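Local coordinates for putative lipoprotein (Bacteroides thetaiotaomicron, PDB 4Q1Z) that is of unknown function but belongs to the DUF4876 family and is built of two domains rich in beta strands, at residues A[162-176]-A[289-303]. Residues are numbered along the deposited sequence; the frame is centred on the assembly and turned at random.
Sequences PIWPEADGNNYAYGE and DLSKPNSNVYYAKIP
Asp289 OD1 accepts three hydrogen bonds, none of them in the carboxylate plane: Ile163 N comes from one side, Ser291 N and OG from the other. Ile163 N lies 3.0 Å from OD1, with an N-H...O angle of 160°. The Ser291 N bond makes an Asx turn. CG of Asp289 lies anti to the backbone N (chi1 178°), which swings the carboxylate over to Pro162 and Ile163. With an alanine here, the N-H groups of Ile163 and Ser291 and the Ser291 hydroxyl would probably lose their shared acceptor, leaving the turn freer to shift. Leu290 N bonds back to Ile163 O at 2.8 Å.

Farther along, strands 172-175 and 299-303 pair antiparallel in a three-stranded sheet completed by strand 286-287. Ala173 with Ile302 and Gly175 with Ala300 are the hydrogen-bonded pairs. Gly175 suits its place, because Ile302 CD1 packs 3.7 Å from its CA and a side chain would clash there.

On the other face of the sheet, Lys301 runs extended beside Tyr174 to Asp168. Its NZ forms a salt bridge of 2.9 Å on the syn lone pair of Asp168 OD1. Tyr174 OH takes the anti lone pair of OD2, 2.6 Å away. Lys301 CB sits over one face of the Tyr172 ring. Trp164 lays its ring against that of Tyr174 and meets Tyr299 CD2 with CH2 at 3.5 Å.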
loop_
_atom_site.group_PDB
_atom_site.type_symbol
_atom_site.label_atom_id
_atom_site.label_comp_id
_atom_site.label_asym_id
_atom_site.label_seq_id
_atom_site.Cartn_x
_atom_site.Cartn_y
_atom_site.Cartn_z
ATOM N N PRO A 162 -8.115 -6.202 -25.064
ATOM C CA PRO A 162 -6.814 -6.463 -25.685
ATOM C C PRO A 162 -6.543 -7.968 -25.760
ATOM O O PRO A 162 -7.056 -8.724 -24.933
ATOM C CB PRO A 162 -5.822 -5.767 -24.733
ATOM C CG PRO A 162 -6.647 -4.856 -23.883
ATOM C CD PRO A 162 -7.941 -5.587 -23.736
ATOM N N ILE A 163 -5.787 -8.402 -26.776
ATOM C CA ILE A 163 -5.374 -9.793 -26.932
ATOM C C ILE A 163 -3.883 -9.796 -26.658
ATOM O O ILE A 163 -3.130 -9.059 -27.302
ATOM C CB ILE A 163 -5.755 -10.452 -28.291
ATOM C CG1 ILE A 163 -7.285 -10.377 -28.546
ATOM C CG2 ILE A 163 -5.278 -11.920 -28.329
ATOM C CD1 ILE A 163 -7.695 -10.517 -30.004
ATOM N N TRP A 164 -3.476 -10.566 -25.648
ATOM C CA TRP A 164 -2.091 -10.658 -25.229
ATOM C C TRP A 164 -1.471 -11.971 -25.733
ATOM O O TRP A 164 -2.225 -12.889 -26.097
ATOM C CB TRP A 164 -2.008 -10.516 -23.702
ATOM C CG TRP A 164 -2.553 -9.212 -23.179
ATOM C CD1 TRP A 164 -3.581 -9.051 -22.299
ATOM C CD2 TRP A 164 -2.123 -7.886 -23.540
ATOM N NE1 TRP A 164 -3.788 -7.711 -22.050
ATOM C CE2 TRP A 164 -2.912 -6.975 -22.801
ATOM C CE3 TRP A 164 -1.156 -7.379 -24.425
ATOM C CZ2 TRP A 164 -2.730 -5.590 -22.880
ATOM C CZ3 TRP A 164 -0.998 -6.002 -24.526
ATOM C CH2 TRP A 164 -1.774 -5.125 -23.759
ATOM N N PRO A 165 -0.115 -12.087 -25.845
ATOM C CA PRO A 165 0.460 -13.344 -26.372
ATOM C C PRO A 165 0.010 -14.567 -25.569
ATOM O O PRO A 165 -0.142 -14.498 -24.340
ATOM C CB PRO A 165 1.976 -13.118 -26.281
ATOM C CG PRO A 165 2.146 -11.650 -26.242
ATOM C CD PRO A 165 0.950 -11.117 -25.505
ATOM N N GLU A 166 -0.275 -15.666 -26.293
ATOM C CA GLU A 166 -0.737 -16.934 -25.734
ATOM C C GLU A 166 0.294 -17.469 -24.727
ATOM O O GLU A 166 -0.082 -17.917 -23.639
ATOM C CB GLU A 166 -0.987 -17.941 -26.866
ATOM N N ALA A 167 1.594 -17.331 -25.067
ATOM C CA ALA A 167 2.750 -17.760 -24.268
ATOM C C ALA A 167 2.814 -17.119 -22.867
ATOM O O ALA A 167 3.422 -17.697 -21.958
ATOM C CB ALA A 167 4.031 -17.450 -25.019
ATOM N N ASP A 168 2.212 -15.930 -22.698
ATOM C CA ASP A 168 2.213 -15.211 -21.421
ATOM C C ASP A 168 1.331 -15.866 -20.367
ATOM O O ASP A 168 1.561 -15.667 -19.172
ATOM C CB ASP A 168 1.716 -13.781 -21.629
ATOM C CG ASP A 168 2.676 -12.802 -22.256
ATOM O OD1 ASP A 168 3.752 -13.240 -22.744
ATOM O OD2 ASP A 168 2.344 -11.608 -22.291
ATOM N N GLY A 169 0.296 -16.573 -20.833
ATOM C CA GLY A 169 -0.700 -17.211 -19.990
ATOM C C GLY A 169 -1.435 -16.155 -19.198
ATOM O O GLY A 169 -1.898 -15.152 -19.757
ATOM N N ASN A 170 -1.510 -16.339 -17.897
ATOM C CA ASN A 170 -2.166 -15.335 -17.079
ATOM C C ASN A 170 -1.193 -14.915 -15.973
ATOM O O ASN A 170 -1.576 -14.746 -14.819
ATOM C CB ASN A 170 -3.512 -15.873 -16.561
ATOM C CG ASN A 170 -4.665 -15.527 -17.486
ATOM O OD1 ASN A 170 -4.878 -16.166 -18.526
ATOM N ND2 ASN A 170 -5.403 -14.465 -17.156
ATOM N N ASN A 171 0.077 -14.723 -16.362
ATOM C CA ASN A 171 1.159 -14.420 -15.442
ATOM C C ASN A 171 1.469 -12.949 -15.305
ATOM O O ASN A 171 2.301 -12.591 -14.452
ATOM C CB ASN A 171 2.416 -15.148 -15.894
ATOM C CG ASN A 171 2.292 -16.641 -15.769
ATOM O OD1 ASN A 171 2.395 -17.377 -16.752
ATOM N ND2 ASN A 171 2.016 -17.117 -14.561
ATOM N N TYR A 172 0.819 -12.093 -16.133
ATOM C CA TYR A 172 1.142 -10.667 -16.164
ATOM C C TYR A 172 -0.040 -9.708 -16.244
ATOM O O TYR A 172 -1.120 -10.039 -16.755
ATOM C CB TYR A 172 2.024 -10.348 -17.400
ATOM C CG TYR A 172 3.221 -11.241 -17.620
ATOM C CD1 TYR A 172 4.443 -10.963 -17.021
ATOM C CD2 TYR A 172 3.157 -12.319 -18.499
ATOM C CE1 TYR A 172 5.559 -11.772 -17.240
ATOM C CE2 TYR A 172 4.259 -13.150 -18.709
ATOM C CZ TYR A 172 5.465 -12.861 -18.092
ATOM O OH TYR A 172 6.570 -13.639 -18.339
ATOM N N ALA A 173 0.236 -8.482 -15.764
ATOM C CA ALA A 173 -0.493 -7.237 -15.891
ATOM C C ALA A 173 0.293 -6.454 -16.975
ATOM O O ALA A 173 1.480 -6.727 -17.183
ATOM C CB ALA A 173 -0.537 -6.505 -14.556
ATOM N N TYR A 174 -0.355 -5.572 -17.724
ATOM C CA TYR A 174 0.322 -4.900 -18.834
ATOM C C TYR A 174 0.370 -3.392 -18.615
ATOM O O TYR A 174 -0.664 -2.734 -18.601
ATOM C CB TYR A 174 -0.369 -5.291 -20.149
ATOM C CG TYR A 174 -0.232 -6.778 -20.417
ATOM C CD1 TYR A 174 -1.132 -7.693 -19.870
ATOM C CD2 TYR A 174 0.820 -7.275 -21.182
ATOM C CE1 TYR A 174 -0.967 -9.064 -20.049
ATOM C CE2 TYR A 174 0.994 -8.645 -21.368
ATOM C CZ TYR A 174 0.084 -9.534 -20.822
ATOM O OH TYR A 174 0.227 -10.880 -21.050
ATOM N N GLY A 175 1.581 -2.894 -18.365
ATOM C CA GLY A 175 1.839 -1.497 -18.028
ATOM C C GLY A 175 1.996 -0.567 -19.209
ATOM O O GLY A 175 2.683 -0.895 -20.190
ATOM N N GLU A 176 1.344 0.607 -19.094
ATOM C CA GLU A 176 1.373 1.701 -20.049
ATOM C C GLU A 176 2.698 2.466 -19.851
ATOM O O GLU A 176 3.500 2.576 -20.794
ATOM C CB GLU A 176 0.150 2.601 -19.850
ATOM C CG GLU A 176 -0.002 3.667 -20.918
ATOM C CD GLU A 176 -0.913 4.800 -20.506
ATOM O OE1 GLU A 176 -2.147 4.635 -20.634
ATOM O OE2 GLU A 176 -0.399 5.839 -20.027
ATOM N N ASP A 289 -0.682 -4.864 -28.352
ATOM C CA ASP A 289 -2.013 -5.443 -28.238
ATOM C C ASP A 289 -2.175 -6.210 -29.533
ATOM O O ASP A 289 -2.100 -5.602 -30.611
ATOM C CB ASP A 289 -3.062 -4.335 -28.053
ATOM C CG ASP A 289 -4.498 -4.806 -27.961
ATOM O OD1 ASP A 289 -4.768 -5.981 -28.312
ATOM O OD2 ASP A 289 -5.349 -4.008 -27.534
ATOM N N LEU A 290 -2.284 -7.544 -29.454
ATOM C CA LEU A 290 -2.322 -8.367 -30.660
ATOM C C LEU A 290 -3.623 -8.229 -31.420
ATOM O O LEU A 290 -3.668 -8.638 -32.579
ATOM C CB LEU A 290 -2.019 -9.832 -30.350
ATOM C CG LEU A 290 -0.628 -10.102 -29.733
ATOM C CD1 LEU A 290 -0.452 -11.546 -29.410
ATOM C CD2 LEU A 290 0.500 -9.635 -30.632
ATOM N N SER A 291 -4.650 -7.586 -30.815
ATOM C CA SER A 291 -5.943 -7.317 -31.451
ATOM C C SER A 291 -5.830 -6.147 -32.448
ATOM O O SER A 291 -6.738 -5.930 -33.251
ATOM C CB SER A 291 -6.998 -6.991 -30.400
ATOM O OG SER A 291 -6.809 -5.653 -29.983
ATOM N N LYS A 292 -4.738 -5.384 -32.369
ATOM C CA LYS A 292 -4.454 -4.232 -33.229
ATOM C C LYS A 292 -3.210 -4.598 -34.021
ATOM O O LYS A 292 -2.094 -4.298 -33.587
ATOM C CB LYS A 292 -4.273 -2.958 -32.373
ATOM C CG LYS A 292 -5.482 -2.645 -31.503
ATOM C CD LYS A 292 -5.254 -1.457 -30.595
ATOM C CE LYS A 292 -6.522 -1.062 -29.902
ATOM N NZ LYS A 292 -6.365 0.213 -29.169
ATOM N N PRO A 293 -3.354 -5.352 -35.130
ATOM C CA PRO A 293 -2.156 -5.848 -35.835
ATOM C C PRO A 293 -1.264 -4.760 -36.424
ATOM O O PRO A 293 -0.066 -4.995 -36.590
ATOM C CB PRO A 293 -2.725 -6.756 -36.924
ATOM C CG PRO A 293 -4.137 -6.338 -37.086
ATOM C CD PRO A 293 -4.592 -5.855 -35.755
ATOM N N ASN A 294 -1.812 -3.574 -36.680
ATOM C CA ASN A 294 -1.006 -2.484 -37.214
ATOM C C ASN A 294 -0.328 -1.644 -36.096
ATOM O O ASN A 294 0.401 -0.692 -36.410
ATOM C CB ASN A 294 -1.865 -1.589 -38.131
ATOM C CG ASN A 294 -1.690 -1.867 -39.615
ATOM O OD1 ASN A 294 -1.184 -2.923 -40.040
ATOM N ND2 ASN A 294 -2.092 -0.907 -40.439
ATOM N N SER A 295 -0.527 -2.025 -34.810
ATOM C CA SER A 295 -0.004 -1.294 -33.651
ATOM C C SER A 295 1.504 -1.338 -33.491
ATOM O O SER A 295 2.145 -2.337 -33.816
ATOM C CB SER A 295 -0.630 -1.799 -32.359
ATOM O OG SER A 295 -0.342 -0.910 -31.292
ATOM N N ASN A 296 2.047 -0.244 -32.937
ATOM C CA ASN A 296 3.458 -0.046 -32.600
ATOM C C ASN A 296 3.578 0.429 -31.125
ATOM O O ASN A 296 4.653 0.845 -30.668
ATOM C CB ASN A 296 4.112 0.933 -33.585
ATOM C CG ASN A 296 4.343 0.335 -34.959
ATOM O OD1 ASN A 296 5.168 -0.578 -35.140
ATOM N ND2 ASN A 296 3.609 0.823 -35.959
ATOM N N VAL A 297 2.465 0.319 -30.379
ATOM C CA VAL A 297 2.394 0.702 -28.978
ATOM C C VAL A 297 2.658 -0.572 -28.156
ATOM O O VAL A 297 1.949 -1.572 -28.269
ATOM C CB VAL A 297 1.072 1.442 -28.624
ATOM C CG1 VAL A 297 1.061 1.875 -27.172
ATOM C CG2 VAL A 297 0.880 2.665 -29.532
ATOM N N TYR A 298 3.762 -0.520 -27.404
ATOM C CA TYR A 298 4.347 -1.554 -26.580
ATOM C C TYR A 298 4.027 -1.310 -25.134
ATOM O O TYR A 298 4.029 -0.158 -24.664
ATOM C CB TYR A 298 5.872 -1.630 -26.795
ATOM C CG TYR A 298 6.244 -2.380 -28.056
ATOM C CD1 TYR A 298 6.372 -3.766 -28.054
ATOM C CD2 TYR A 298 6.416 -1.710 -29.264
ATOM C CE1 TYR A 298 6.666 -4.469 -29.220
ATOM C CE2 TYR A 298 6.710 -2.400 -30.440
ATOM C CZ TYR A 298 6.837 -3.783 -30.415
ATOM O OH TYR A 298 7.129 -4.480 -31.576
ATOM N N TYR A 299 3.710 -2.419 -24.434
ATOM C CA TYR A 299 3.348 -2.436 -23.023
ATOM C C TYR A 299 4.317 -3.290 -22.267
ATOM O O TYR A 299 4.929 -4.192 -22.852
ATOM C CB TYR A 299 1.903 -2.914 -22.867
ATOM C CG TYR A 299 0.939 -1.982 -23.579
ATOM C CD1 TYR A 299 0.799 -0.649 -23.178
ATOM C CD2 TYR A 299 0.250 -2.395 -24.714
ATOM C CE1 TYR A 299 -0.033 0.225 -23.861
ATOM C CE2 TYR A 299 -0.613 -1.533 -25.386
ATOM C CZ TYR A 299 -0.761 -0.230 -24.942
ATOM O OH TYR A 299 -1.618 0.625 -25.573
ATOM N N ALA A 300 4.557 -2.950 -21.005
ATOM C CA ALA A 300 5.538 -3.710 -20.206
ATOM C C ALA A 300 4.857 -4.842 -19.518
ATOM O O ALA A 300 3.782 -4.660 -18.950
ATOM C CB ALA A 300 6.216 -2.805 -19.185
ATOM N N LYS A 301 5.460 -6.030 -19.595
ATOM C CA LYS A 301 4.933 -7.238 -18.962
ATOM C C LYS A 301 5.340 -7.227 -17.512
ATOM O O LYS A 301 6.508 -7.419 -17.191
ATOM C CB LYS A 301 5.393 -8.517 -19.685
ATOM C CG LYS A 301 4.691 -8.733 -21.014
ATOM C CD LYS A 301 5.161 -10.039 -21.612
ATOM C CE LYS A 301 5.092 -10.018 -23.126
ATOM N NZ LYS A 301 5.582 -11.281 -23.733
ATOM N N ILE A 302 4.377 -6.922 -16.640
ATOM C CA ILE A 302 4.601 -6.855 -15.199
ATOM C C ILE A 302 4.224 -8.207 -14.573
ATOM O O ILE A 302 3.036 -8.538 -14.548
ATOM C CB ILE A 302 3.818 -5.666 -14.576
ATOM C CG1 ILE A 302 4.335 -4.303 -15.142
ATOM C CG2 ILE A 302 3.840 -5.702 -13.028
ATOM C CD1 ILE A 302 3.346 -3.193 -15.075
ATOM N N PRO A 303 5.198 -9.003 -14.052
ATOM C CA PRO A 303 4.837 -10.269 -13.396
ATOM C C PRO A 303 3.931 -10.035 -12.186
ATOM O O PRO A 303 4.270 -9.283 -11.256
ATOM C CB PRO A 303 6.204 -10.854 -12.997
ATOM C CG PRO A 303 7.161 -10.231 -13.984
ATOM C CD PRO A 303 6.658 -8.814 -14.024
HETATM O O HOH W 1 3.420 2.197 -23.315
#